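Long-range contact in cytolethal distending toxin protein B (Haemophilus ducreyi, PDB 1SR4), which supplies the DNase I-like subunit of a bacterial genotoxin and probably cleaves host DNA, leading to cell-cycle arrest and apoptosis: residues S145-N159 against W172-L185. Residues are numbered along the deposited sequence; the frame is centred on the assembly and turned at random.
Sequences SDAVSLIRNIFTTFN and WMVVGDFNRAPANL
Ile154 and Trp172 meet where helix 147-159 packs on strand 172-175 of the six-stranded sheet, in the layered alpha/beta fold of the DNase I-like family. Helix and strand run nearly antiparallel, their axes 10.5 Å apart; the parallel neighbour strand 132-138 leads through a loop into the helix, and the chain returns to the sheet at 172-175: a beta-alpha-beta crossover.

Apolar packing makes up the middle of the contact. Ile154 turns its two branches to different tasks: CG2, anti to the backbone N, sits over one face of the indole in a CH-pi contact 3.8 Å from the six-membered ring's centroid, while CD1 meets Val174 CG2 tip to tip at 3.5 Å. Branched aliphatic chains suit this filling of the helix-sheet interface. Ile151 CD1 touches Val174 CG1 and, at the ring edge, Phe178 CE1. Phe158 lies near parallel to the five-membered ring of Trp172, planes at 26°, but slid aside with little overlap. Ala147, with only a methyl, lets the backbones approach closely; its CB lies 3.6 Å from Arg180 NH1 and touches Leu185 CD1.

Polar links lie at the two ends. Water 1 accepts from Arg180 NH1 and Val148 N and donates to Ser145 O, while Arg180 NE and NH2 both hold Asn184 OD1, fixing the guanidinium's rotation. At the far end the buried indole N-H needs an acceptor: Trp172 NE1 donates to Asn159 OD1 at 3.1 Å, nearly straight at 164°, on a lone pair in the carbonyl plane.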
ATOM      1  N   SER B 145     -10.689  -3.213  23.972  1.00 15.62           N
ATOM      2  CA  SER B 145     -11.737  -3.518  24.953  1.00 15.47           C
ATOM      3  C   SER B 145     -13.117  -2.963  24.630  1.00 15.61           C
ATOM      4  O   SER B 145     -14.122  -3.456  25.146  1.00 18.53           O
ATOM      5  CB  SER B 145     -11.305  -3.020  26.334  1.00 16.32           C
ATOM      6  OG  SER B 145     -11.239  -1.603  26.353  1.00 14.51           O
ATOM      7  N   ASP B 146     -13.160  -1.942  23.780  1.00 14.45           N
ATOM      8  CA  ASP B 146     -14.408  -1.310  23.378  1.00 14.80           C
ATOM      9  C   ASP B 146     -15.071  -2.012  22.197  1.00 15.20           C
ATOM     10  O   ASP B 146     -16.206  -1.692  21.837  1.00 16.50           O
ATOM     11  CB  ASP B 146     -14.130   0.155  22.999  1.00 15.31           C
ATOM     12  CG  ASP B 146     -13.053   0.294  21.901  1.00 17.07           C
ATOM     13  OD1 ASP B 146     -12.071  -0.476  21.902  1.00 15.74           O
ATOM     14  OD2 ASP B 146     -13.176   1.194  21.048  1.00 17.28           O
ATOM     15  N   ALA B 147     -14.378  -2.980  21.605  1.00 13.83           N
ATOM     16  CA  ALA B 147     -14.878  -3.658  20.409  1.00 14.71           C
ATOM     17  C   ALA B 147     -16.203  -4.418  20.485  1.00 15.92           C
ATOM     18  O   ALA B 147     -17.021  -4.345  19.564  1.00 13.78           O
ATOM     19  CB  ALA B 147     -13.788  -4.576  19.865  1.00 15.72           C
ATOM     20  N   VAL B 148     -16.425  -5.154  21.564  1.00 15.79           N
ATOM     21  CA  VAL B 148     -17.663  -5.911  21.663  1.00 16.80           C
ATOM     22  C   VAL B 148     -18.907  -5.027  21.718  1.00 16.93           C
ATOM     23  O   VAL B 148     -19.877  -5.288  20.992  1.00 17.17           O
ATOM     24  CB  VAL B 148     -17.635  -6.877  22.878  1.00 16.63           C
ATOM     25  CG1 VAL B 148     -19.039  -7.417  23.153  1.00 15.82           C
ATOM     26  CG2 VAL B 148     -16.683  -8.039  22.583  1.00 15.93           C
ATOM     27  N   SER B 149     -18.901  -3.992  22.565  1.00 16.41           N
ATOM     28  CA  SER B 149     -20.075  -3.113  22.639  1.00 15.89           C
ATOM     29  C   SER B 149     -20.215  -2.284  21.364  1.00 14.54           C
ATOM     30  O   SER B 149     -21.324  -1.910  20.978  1.00 14.26           O
ATOM     31  CB  SER B 149     -20.036  -2.199  23.888  1.00 17.21           C
ATOM     32  OG  SER B 149     -18.986  -1.263  23.859  1.00 17.67           O
ATOM     33  N   LEU B 150     -19.103  -2.012  20.691  1.00 14.42           N
ATOM     34  CA  LEU B 150     -19.163  -1.257  19.435  1.00 16.39           C
ATOM     35  C   LEU B 150     -19.905  -2.115  18.396  1.00 16.20           C
ATOM     36  O   LEU B 150     -20.825  -1.640  17.736  1.00 17.26           O
ATOM     37  CB  LEU B 150     -17.755  -0.921  18.928  1.00 17.18           C
ATOM     38  CG  LEU B 150     -17.668  -0.001  17.699  1.00 18.97           C
ATOM     39  CD1 LEU B 150     -18.353   1.320  18.003  1.00 18.16           C
ATOM     40  CD2 LEU B 150     -16.205   0.239  17.322  1.00 17.07           C
ATOM     41  N   ILE B 151     -19.510  -3.380  18.270  1.00 15.10           N
ATOM     42  CA  ILE B 151     -20.145  -4.305  17.330  1.00 16.16           C
ATOM     43  C   ILE B 151     -21.631  -4.490  17.701  1.00 16.48           C
ATOM     44  O   ILE B 151     -22.507  -4.453  16.833  1.00 16.39           O
ATOM     45  CB  ILE B 151     -19.438  -5.698  17.350  1.00 17.23           C
ATOM     46  CG1 ILE B 151     -17.959  -5.549  16.953  1.00 18.52           C
ATOM     47  CG2 ILE B 151     -20.162  -6.681  16.413  1.00 14.95           C
ATOM     48  CD1 ILE B 151     -17.750  -4.837  15.667  1.00 22.10           C
ATOM     49  N   ARG B 152     -21.913  -4.693  18.989  1.00 16.30           N
ATOM     50  CA  ARG B 152     -23.292  -4.851  19.444  1.00 16.33           C
ATOM     51  C   ARG B 152     -24.139  -3.625  19.103  1.00 17.15           C
ATOM     52  O   ARG B 152     -25.270  -3.760  18.621  1.00 17.72           O
ATOM     53  CB  ARG B 152     -23.342  -5.115  20.959  1.00 19.39           C
ATOM     54  CG  ARG B 152     -24.772  -5.110  21.535  1.00 26.41           C
ATOM     55  CD  ARG B 152     -24.795  -5.378  23.039  1.00 30.17           C
ATOM     56  NE  ARG B 152     -23.873  -4.507  23.764  1.00 35.32           N
ATOM     57  CZ  ARG B 152     -23.975  -3.181  23.814  1.00 36.22           C
ATOM     58  NH1 ARG B 152     -24.966  -2.570  23.184  1.00 37.89           N
ATOM     59  NH2 ARG B 152     -23.078  -2.465  24.482  1.00 36.16           N
ATOM     60  N   ASN B 153     -23.615  -2.424  19.335  1.00 16.05           N
ATOM     61  CA  ASN B 153     -24.395  -1.229  19.031  1.00 14.31           C
ATOM     62  C   ASN B 153     -24.641  -1.100  17.528  1.00 16.29           C
ATOM     63  O   ASN B 153     -25.697  -0.631  17.103  1.00 16.36           O
ATOM     64  CB  ASN B 153     -23.716   0.033  19.571  1.00 15.47           C
ATOM     65  CG  ASN B 153     -23.831   0.153  21.085  1.00 17.68           C
ATOM     66  OD1 ASN B 153     -24.608  -0.560  21.711  1.00 17.70           O
ATOM     67  ND2 ASN B 153     -23.068   1.066  21.674  1.00 18.00           N
ATOM     68  N   ILE B 154     -23.669  -1.505  16.717  1.00 16.07           N
ATOM     69  CA  ILE B 154     -23.851  -1.443  15.270  1.00 17.43           C
ATOM     70  C   ILE B 154     -24.963  -2.428  14.909  1.00 17.94           C
ATOM     71  O   ILE B 154     -25.864  -2.107  14.136  1.00 16.52           O
ATOM     72  CB  ILE B 154     -22.541  -1.813  14.516  1.00 17.36           C
ATOM     73  CG1 ILE B 154     -21.513  -0.682  14.694  1.00 15.04           C
ATOM     74  CG2 ILE B 154     -22.833  -2.068  13.033  1.00 16.12           C
ATOM     75  CD1 ILE B 154     -20.138  -1.007  14.147  1.00 13.30           C
ATOM     76  N   PHE B 155     -24.900  -3.625  15.486  1.00 18.19           N
ATOM     77  CA  PHE B 155     -25.911  -4.656  15.233  1.00 20.05           C
ATOM     78  C   PHE B 155     -27.328  -4.157  15.550  1.00 21.85           C
ATOM     79  O   PHE B 155     -28.229  -4.235  14.711  1.00 22.87           O
ATOM     80  CB  PHE B 155     -25.622  -5.901  16.080  1.00 20.97           C
ATOM     81  CG  PHE B 155     -26.676  -6.978  15.965  1.00 23.85           C
ATOM     82  CD1 PHE B 155     -26.750  -7.783  14.834  1.00 23.88           C
ATOM     83  CD2 PHE B 155     -27.605  -7.171  16.985  1.00 22.43           C
ATOM     84  CE1 PHE B 155     -27.740  -8.768  14.721  1.00 24.91           C
ATOM     85  CE2 PHE B 155     -28.592  -8.148  16.882  1.00 24.31           C
ATOM     86  CZ  PHE B 155     -28.661  -8.947  15.750  1.00 23.97           C
ATOM     87  N   THR B 156     -27.527  -3.653  16.762  1.00 21.77           N
ATOM     88  CA  THR B 156     -28.845  -3.173  17.172  1.00 24.57           C
ATOM     89  C   THR B 156     -29.306  -2.006  16.308  1.00 25.62           C
ATOM     90  O   THR B 156     -30.503  -1.802  16.130  1.00 25.42           O
ATOM     91  CB  THR B 156     -28.848  -2.731  18.641  1.00 25.10           C
ATOM     92  OG1 THR B 156     -27.985  -1.604  18.796  1.00 30.01           O
ATOM     93  CG2 THR B 156     -28.338  -3.843  19.531  1.00 24.97           C
ATOM     94  N   THR B 157     -28.354  -1.242  15.777  1.00 25.69           N
ATOM     95  CA  THR B 157     -28.669  -0.111  14.914  1.00 25.02           C
ATOM     96  C   THR B 157     -29.438  -0.556  13.677  1.00 26.02           C
ATOM     97  O   THR B 157     -30.354   0.128  13.222  1.00 25.87           O
ATOM     98  CB  THR B 157     -27.387   0.603  14.438  1.00 25.39           C
ATOM     99  OG1 THR B 157     -26.767   1.263  15.544  1.00 24.21           O
ATOM    100  CG2 THR B 157     -27.707   1.620  13.349  1.00 25.13           C
ATOM    101  N   PHE B 158     -29.068  -1.708  13.137  1.00 26.33           N
ATOM    102  CA  PHE B 158     -29.704  -2.214  11.929  1.00 28.55           C
ATOM    103  C   PHE B 158     -30.606  -3.409  12.143  1.00 31.88           C
ATOM    104  O   PHE B 158     -31.573  -3.595  11.407  1.00 33.03           O
ATOM    105  CB  PHE B 158     -28.634  -2.611  10.902  1.00 26.05           C
ATOM    106  CG  PHE B 158     -27.775  -1.467  10.450  1.00 22.99           C
ATOM    107  CD1 PHE B 158     -28.267  -0.520   9.567  1.00 21.06           C
ATOM    108  CD2 PHE B 158     -26.480  -1.324  10.937  1.00 21.92           C
ATOM    109  CE1 PHE B 158     -27.484   0.562   9.174  1.00 23.37           C
ATOM    110  CE2 PHE B 158     -25.685  -0.241  10.549  1.00 20.89           C
ATOM    111  CZ  PHE B 158     -26.187   0.702   9.670  1.00 20.01           C
ATOM    112  N   ASN B 159     -30.294  -4.218  13.147  1.00 36.33           N
ATOM    113  CA  ASN B 159     -31.050  -5.435  13.392  1.00 40.20           C
ATOM    114  C   ASN B 159     -31.892  -5.515  14.663  1.00 43.31           C
ATOM    115  O   ASN B 159     -31.924  -6.568  15.305  1.00 45.42           O
ATOM    116  CB  ASN B 159     -30.097  -6.635  13.363  1.00 40.57           C
ATOM    117  CG  ASN B 159     -29.138  -6.600  12.170  1.00 42.26           C
ATOM    118  OD1 ASN B 159     -27.998  -6.118  12.274  1.00 38.25           O
ATOM    119  ND2 ASN B 159     -29.603  -7.103  11.029  1.00 41.97           N
ATOM    120  N   TRP B 172     -23.937  -5.155   6.481  1.00 15.75           N
ATOM    121  CA  TRP B 172     -22.950  -4.211   6.994  1.00 15.13           C
ATOM    122  C   TRP B 172     -21.621  -4.912   7.270  1.00 16.27           C
ATOM    123  O   TRP B 172     -21.591  -6.098   7.591  1.00 16.14           O
ATOM    124  CB  TRP B 172     -23.439  -3.488   8.258  1.00 13.31           C
ATOM    125  CG  TRP B 172     -24.008  -4.348   9.357  1.00 15.16           C
ATOM    126  CD1 TRP B 172     -25.322  -4.664   9.550  1.00 15.77           C
ATOM    127  CD2 TRP B 172     -23.292  -4.933  10.453  1.00 15.26           C
ATOM    128  NE1 TRP B 172     -25.470  -5.398  10.702  1.00 17.42           N
ATOM    129  CE2 TRP B 172     -24.240  -5.578  11.275  1.00 14.76           C
ATOM    130  CE3 TRP B 172     -21.939  -4.975  10.820  1.00 16.38           C
ATOM    131  CZ2 TRP B 172     -23.885  -6.254  12.446  1.00 16.44           C
ATOM    132  CZ3 TRP B 172     -21.582  -5.652  11.991  1.00 16.15           C
ATOM    133  CH2 TRP B 172     -22.556  -6.280  12.786  1.00 18.28           C
ATOM    134  N   MET B 173     -20.536  -4.153   7.132  1.00 14.66           N
ATOM    135  CA  MET B 173     -19.172  -4.641   7.300  1.00 15.52           C
ATOM    136  C   MET B 173     -18.380  -3.629   8.143  1.00 15.10           C
ATOM    137  O   MET B 173     -18.315  -2.456   7.796  1.00 15.31           O
ATOM    138  CB  MET B 173     -18.547  -4.738   5.916  1.00 17.01           C
ATOM    139  CG  MET B 173     -17.530  -5.796   5.733  1.00 22.96           C
ATOM    140  SD  MET B 173     -16.962  -5.760   4.020  1.00 23.91           S
ATOM    141  CE  MET B 173     -15.430  -6.506   4.239  1.00 20.03           C
ATOM    142  N   VAL B 174     -17.773  -4.094   9.230  1.00 14.43           N
ATOM    143  CA  VAL B 174     -16.993  -3.244  10.126  1.00 13.45           C
ATOM    144  C   VAL B 174     -15.531  -3.627   9.884  1.00 13.74           C
ATOM    145  O   VAL B 174     -15.127  -4.748  10.169  1.00 13.32           O
ATOM    146  CB  VAL B 174     -17.397  -3.509  11.591  1.00 12.71           C
ATOM    147  CG1 VAL B 174     -16.597  -2.619  12.522  1.00 13.78           C
ATOM    148  CG2 VAL B 174     -18.890  -3.257  11.750  1.00 12.85           C
ATOM    149  N   VAL B 175     -14.753  -2.687   9.352  1.00 14.93           N
ATOM    150  CA  VAL B 175     -13.357  -2.939   8.980  1.00 13.68           C
ATOM    151  C   VAL B 175     -12.357  -1.978   9.610  1.00 12.40           C
ATOM    152  O   VAL B 175     -12.542  -0.766   9.576  1.00 11.24           O
ATOM    153  CB  VAL B 175     -13.197  -2.819   7.452  1.00 15.30           C
ATOM    154  CG1 VAL B 175     -11.812  -3.282   7.021  1.00 14.15           C
ATOM    155  CG2 VAL B 175     -14.308  -3.620   6.760  1.00 15.03           C
ATOM    156  N   GLY B 176     -11.270  -2.511  10.149  1.00 12.18           N
ATOM    157  CA  GLY B 176     -10.298  -1.617  10.732  1.00 11.62           C
ATOM    158  C   GLY B 176      -9.315  -2.270  11.667  1.00 11.08           C
ATOM    159  O   GLY B 176      -9.064  -3.467  11.595  1.00 11.06           O
ATOM    160  N   ASP B 177      -8.762  -1.449  12.548  1.00 11.02           N
ATOM    161  CA  ASP B 177      -7.765  -1.874  13.522  1.00 10.11           C
ATOM    162  C   ASP B 177      -8.490  -2.217  14.819  1.00 11.48           C
ATOM    163  O   ASP B 177      -8.862  -1.312  15.593  1.00 10.68           O
ATOM    164  CB  ASP B 177      -6.786  -0.719  13.720  1.00  9.72           C
ATOM    165  CG  ASP B 177      -5.638  -1.049  14.660  1.00 13.27           C
ATOM    166  OD1 ASP B 177      -5.700  -2.061  15.404  1.00 12.94           O
ATOM    167  OD2 ASP B 177      -4.665  -0.258  14.647  1.00 12.64           O
ATOM    168  N   PHE B 178      -8.704  -3.517  15.043  1.00 10.40           N
ATOM    169  CA  PHE B 178      -9.391  -3.997  16.239  1.00 11.19           C
ATOM    170  C   PHE B 178      -8.482  -4.111  17.448  1.00 12.10           C
ATOM    171  O   PHE B 178      -8.951  -4.251  18.575  1.00 11.87           O
ATOM    172  CB  PHE B 178     -10.060  -5.345  15.956  1.00 11.03           C
ATOM    173  CG  PHE B 178     -11.312  -5.224  15.140  1.00 13.29           C
ATOM    174  CD1 PHE B 178     -12.540  -5.037  15.761  1.00 13.01           C
ATOM    175  CD2 PHE B 178     -11.264  -5.270  13.748  1.00 12.22           C
ATOM    176  CE1 PHE B 178     -13.710  -4.900  15.017  1.00 13.36           C
ATOM    177  CE2 PHE B 178     -12.428  -5.132  12.995  1.00 13.40           C
ATOM    178  CZ  PHE B 178     -13.656  -4.948  13.635  1.00 11.84           C
ATOM    179  N   ASN B 179      -7.179  -4.061  17.212  1.00 10.68           N
ATOM    180  CA  ASN B 179      -6.220  -4.125  18.296  1.00 10.30           C
ATOM    181  C   ASN B 179      -6.329  -5.351  19.196  1.00 10.85           C
ATOM    182  O   ASN B 179      -6.055  -5.268  20.384  1.00 10.80           O
ATOM    183  CB  ASN B 179      -6.289  -2.839  19.142  1.00 11.38           C
ATOM    184  CG  ASN B 179      -5.266  -1.803  18.697  1.00 10.79           C
ATOM    185  OD1 ASN B 179      -4.119  -2.150  18.447  1.00 12.19           O
ATOM    186  ND2 ASN B 179      -5.669  -0.532  18.603  1.00 10.31           N
ATOM    187  N   ARG B 180      -6.721  -6.484  18.627  1.00  9.60           N
ATOM    188  CA  ARG B 180      -6.812  -7.744  19.375  1.00 11.03           C
ATOM    189  C   ARG B 180      -6.914  -8.842  18.334  1.00 11.08           C
ATOM    190  O   ARG B 180      -7.340  -8.592  17.208  1.00 11.61           O
ATOM    191  CB  ARG B 180      -8.040  -7.763  20.298  1.00 10.82           C
ATOM    192  CG  ARG B 180      -9.373  -7.614  19.562  1.00 14.37           C
ATOM    193  CD  ARG B 180     -10.475  -7.149  20.501  1.00 12.84           C
ATOM    194  NE  ARG B 180     -10.848  -8.174  21.470  1.00 14.39           N
ATOM    195  CZ  ARG B 180     -11.834  -8.023  22.350  1.00 15.97           C
ATOM    196  NH1 ARG B 180     -12.530  -6.891  22.379  1.00 15.40           N
ATOM    197  NH2 ARG B 180     -12.137  -8.999  23.189  1.00 16.16           N
ATOM    198  N   ALA B 181      -6.512 -10.053  18.693  1.00 11.99           N
ATOM    199  CA  ALA B 181      -6.550 -11.165  17.763  1.00 11.82           C
ATOM    200  C   ALA B 181      -7.975 -11.507  17.352  1.00 12.12           C
ATOM    201  O   ALA B 181      -8.922 -11.323  18.116  1.00 12.44           O
ATOM    202  CB  ALA B 181      -5.878 -12.380  18.391  1.00 14.18           C
ATOM    203  N   PRO B 182      -8.152 -11.998  16.125  1.00 13.19           N
ATOM    204  CA  PRO B 182      -9.503 -12.349  15.671  1.00 14.71           C
ATOM    205  C   PRO B 182     -10.187 -13.365  16.605  1.00 15.28           C
ATOM    206  O   PRO B 182     -11.376 -13.244  16.902  1.00 14.22           O
ATOM    207  CB  PRO B 182      -9.259 -12.920  14.277  1.00 14.58           C
ATOM    208  CG  PRO B 182      -8.057 -12.159  13.804  1.00 14.18           C
ATOM    209  CD  PRO B 182      -7.173 -12.080  15.028  1.00 13.22           C
ATOM    210  N   ALA B 183      -9.437 -14.368  17.057  1.00 15.35           N
ATOM    211  CA  ALA B 183     -10.003 -15.388  17.942  1.00 17.01           C
ATOM    212  C   ALA B 183     -10.369 -14.807  19.301  1.00 16.16           C
ATOM    213  O   ALA B 183     -11.334 -15.240  19.928  1.00 17.06           O
ATOM    214  CB  ALA B 183      -9.012 -16.552  18.129  1.00 16.62           C
ATOM    215  N   ASN B 184      -9.581 -13.845  19.770  1.00 15.74           N
ATOM    216  CA  ASN B 184      -9.858 -13.227  21.057  1.00 16.15           C
ATOM    217  C   ASN B 184     -11.182 -12.464  20.958  1.00 16.79           C
ATOM    218  O   ASN B 184     -12.012 -12.524  21.863  1.00 18.11           O
ATOM    219  CB  ASN B 184      -8.698 -12.298  21.446  1.00 16.62           C
ATOM    220  CG  ASN B 184      -9.001 -11.451  22.673  1.00 17.38           C
ATOM    221  OD1 ASN B 184      -9.709 -10.447  22.598  1.00 19.12           O
ATOM    222  ND2 ASN B 184      -8.453 -11.851  23.806  1.00 18.63           N
ATOM    223  N   LEU B 185     -11.392 -11.767  19.844  1.00 15.57           N
ATOM    224  CA  LEU B 185     -12.639 -11.030  19.647  1.00 15.99           C
ATOM    225  C   LEU B 185     -13.801 -12.005  19.492  1.00 15.78           C
ATOM    226  O   LEU B 185     -14.870 -11.801  20.054  1.00 13.00           O
ATOM    227  CB  LEU B 185     -12.567 -10.151  18.390  1.00 15.65           C
ATOM    228  CG  LEU B 185     -13.858  -9.402  18.038  1.00 16.93           C
ATOM    229  CD1 LEU B 185     -14.265  -8.495  19.203  1.00 15.79           C
ATOM    230  CD2 LEU B 185     -13.658  -8.583  16.770  1.00 15.93           C
TER
HETATM  231  O   HOH W   1     -14.750  -5.889  24.041  1.00 20.57           O